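Local structure of phosphoheptose isomerase (Neisseria gonorrhoeae, 5I01) at residues K106-L111 / V134-E139. The protein probably catalyses the isomerisation of sedoheptulose 7-phosphate to D-glycero-D-manno-heptose 7-phosphate, using one bound zinc ion per subunit. The protein carries 1 engineered substitution. Numbering follows the deposited sequence.
Sequences KQVRAL and VKAAHE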
loop_
_atom_site.group_PDB
_atom_site.type_symbol
_atom_site.label_atom_id
_atom_site.label_comp_id
_atom_site.label_asym_id
_atom_site.label_seq_id
_atom_site.Cartn_x
_atom_site.Cartn_y
_atom_site.Cartn_z
ATOM N N LYS A 106 9.770 -14.498 3.116
ATOM C CA LYS A 106 10.120 -13.999 4.458
ATOM C C LYS A 106 8.894 -13.657 5.308
ATOM O O LYS A 106 8.880 -13.888 6.519
ATOM C CB LYS A 106 11.063 -12.796 4.374
ATOM C CG LYS A 106 12.483 -13.164 3.955
ATOM C CD LYS A 106 13.490 -12.076 4.278
ATOM C CE LYS A 106 13.862 -12.040 5.762
ATOM N NZ LYS A 106 14.649 -13.230 6.198
ATOM N N GLN A 107 7.866 -13.103 4.676
ATOM C CA GLN A 107 6.603 -12.835 5.367
ATOM C C GLN A 107 5.855 -14.121 5.750
ATOM O O GLN A 107 5.154 -14.154 6.767
ATOM C CB GLN A 107 5.714 -11.925 4.527
ATOM C CG GLN A 107 6.290 -10.535 4.327
ATOM C CD GLN A 107 5.376 -9.664 3.498
ATOM O OE1 GLN A 107 4.345 -9.174 3.984
ATOM N NE2 GLN A 107 5.732 -9.476 2.231
ATOM N N VAL A 108 6.006 -15.170 4.940
ATOM C CA VAL A 108 5.422 -16.486 5.246
ATOM C C VAL A 108 6.106 -17.064 6.482
ATOM O O VAL A 108 5.427 -17.547 7.380
ATOM C CB VAL A 108 5.516 -17.466 4.052
ATOM C CG1 VAL A 108 5.063 -18.863 4.451
ATOM C CG2 VAL A 108 4.671 -16.972 2.879
ATOM N N ARG A 109 7.438 -16.992 6.530
ATOM C CA ARG A 109 8.195 -17.381 7.735
ATOM C C ARG A 109 7.841 -16.551 8.983
ATOM O O ARG A 109 7.842 -17.089 10.076
ATOM C CB ARG A 109 9.716 -17.367 7.487
ATOM C CG ARG A 109 10.243 -18.624 6.798
ATOM C CD ARG A 109 11.763 -18.742 6.863
ATOM N NE ARG A 109 12.433 -17.809 5.949
ATOM C CZ ARG A 109 12.570 -17.967 4.620
ATOM N NH1 ARG A 109 12.082 -19.041 3.985
ATOM N NH2 ARG A 109 13.207 -17.030 3.907
ATOM N N ALA A 110 7.530 -15.266 8.822
ATOM C CA ALA A 110 7.032 -14.440 9.936
ATOM C C ALA A 110 5.642 -14.864 10.422
ATOM O O ALA A 110 5.468 -15.219 11.590
ATOM C CB ALA A 110 7.001 -12.975 9.539
ATOM N N LEU A 111 4.667 -14.825 9.515
ATOM C CA LEU A 111 3.248 -14.964 9.870
ATOM C C LEU A 111 2.708 -16.393 9.894
ATOM O O LEU A 111 1.816 -16.688 10.676
ATOM C CB LEU A 111 2.389 -14.129 8.915
ATOM C CG LEU A 111 2.734 -12.638 8.825
ATOM C CD1 LEU A 111 1.769 -11.934 7.891
ATOM C CD2 LEU A 111 2.722 -11.968 10.192
ATOM N N VAL A 134 6.170 -20.788 -1.835
ATOM C CA VAL A 134 5.670 -22.171 -1.774
ATOM C C VAL A 134 6.590 -23.066 -0.920
ATOM O O VAL A 134 6.113 -23.838 -0.070
ATOM C CB VAL A 134 5.474 -22.764 -3.194
ATOM C CG1 VAL A 134 5.181 -24.263 -3.146
ATOM C CG2 VAL A 134 4.344 -22.038 -3.916
ATOM N N LYS A 135 7.902 -22.956 -1.139
ATOM C CA LYS A 135 8.870 -23.669 -0.298
ATOM C C LYS A 135 8.649 -23.361 1.183
ATOM O O LYS A 135 8.463 -24.280 1.987
ATOM C CB LYS A 135 10.315 -23.357 -0.710
ATOM C CG LYS A 135 10.762 -24.127 -1.944
ATOM C CD LYS A 135 12.000 -23.513 -2.588
ATOM C CE LYS A 135 12.378 -24.213 -3.886
ATOM N NZ LYS A 135 13.153 -23.312 -4.777
ATOM N N ALA A 136 8.628 -22.077 1.532
ATOM C CA ALA A 136 8.461 -21.665 2.929
ATOM C C ALA A 136 7.162 -22.171 3.539
ATOM O O ALA A 136 7.147 -22.558 4.706
ATOM C CB ALA A 136 8.536 -20.160 3.053
ATOM N N ALA A 137 6.086 -22.157 2.750
ATOM C CA ALA A 137 4.800 -22.701 3.170
ATOM C C ALA A 137 4.889 -24.212 3.418
ATOM O O ALA A 137 4.322 -24.723 4.399
ATOM C CB ALA A 137 3.733 -22.399 2.134
ATOM N N HIS A 138 5.599 -24.927 2.542
ATOM C CA HIS A 138 5.792 -26.363 2.750
ATOM C C HIS A 138 6.605 -26.634 4.019
ATOM O O HIS A 138 6.168 -27.419 4.860
ATOM C CB HIS A 138 6.391 -27.052 1.520
ATOM C CG HIS A 138 5.394 -27.297 0.426
ATOM N ND1 HIS A 138 5.749 -27.379 -0.904
ATOM C CD2 HIS A 138 4.048 -27.466 0.465
ATOM C CE1 HIS A 138 4.670 -27.592 -1.636
ATOM N NE2 HIS A 138 3.626 -27.654 -0.829
ATOM N N GLU A 139 7.737 -25.946 4.180
ATOM C CA GLU A 139 8.559 -26.038 5.406
ATOM C C GLU A 139 7.787 -25.709 6.700
ATOM O O GLU A 139 8.089 -26.282 7.748
ATOM C CB GLU A 139 9.839 -25.177 5.287
ATOM C CG GLU A 139 10.914 -25.817 4.398
ATOM C CD GLU A 139 11.904 -24.837 3.746
ATOM O OE1 GLU A 139 11.619 -23.616 3.655
ATOM O OE2 GLU A 139 12.982 -25.305 3.293
#
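Val108 and Ala136 face each other where helices 105-111 and 128-139 pass side by side, their CA atoms 6.4 Å apart. Both CB atoms point at the opposite helix, and the touching is done by one branch of the valine. With Val108 CG1 anti to the backbone N (chi1 173°), that methyl reaches across to within 4.0 Å of Ala136 CB. Val108 CG1 also lies 3.8 Å from Ala137 N, against the backbone of the partner helix. More loosely, Val108 CG1 meets Ala137 CB at 4.4 Å. The beta-branched valine supplies a short, stiff side chain, while the small alanines let the axes of the two segments approach to 8.8 Å. Val108 also packs on Leu84 and Met142, and Ala137 rests on Val144 of strand 143-149, so the apolar layer continues towards the sheet. At the partly exposed border of the contact Arg109 bends at chi3 (-74°), bringing NH1 obliquely to 3.8 Å from Ala136 CB. Its long, flexible chain spans this border: only the guanidinium NH1 reaches the alanine, while NE is salt-bridged to Glu78 of the second subunit. Glu139 OE1 lies 4.6 Å from Arg109 NH1, too far for a bond, although its opposite charge may add a weak attraction. No hydrogen bond crosses the contact, which rests on van der Waals packing. The helices, crossing at -22°, precede and follow strand 117-122 and pack side by side on one face of the parallel sheet, consistent with the three-layer alpha-beta-alpha sandwich of the SIS domain.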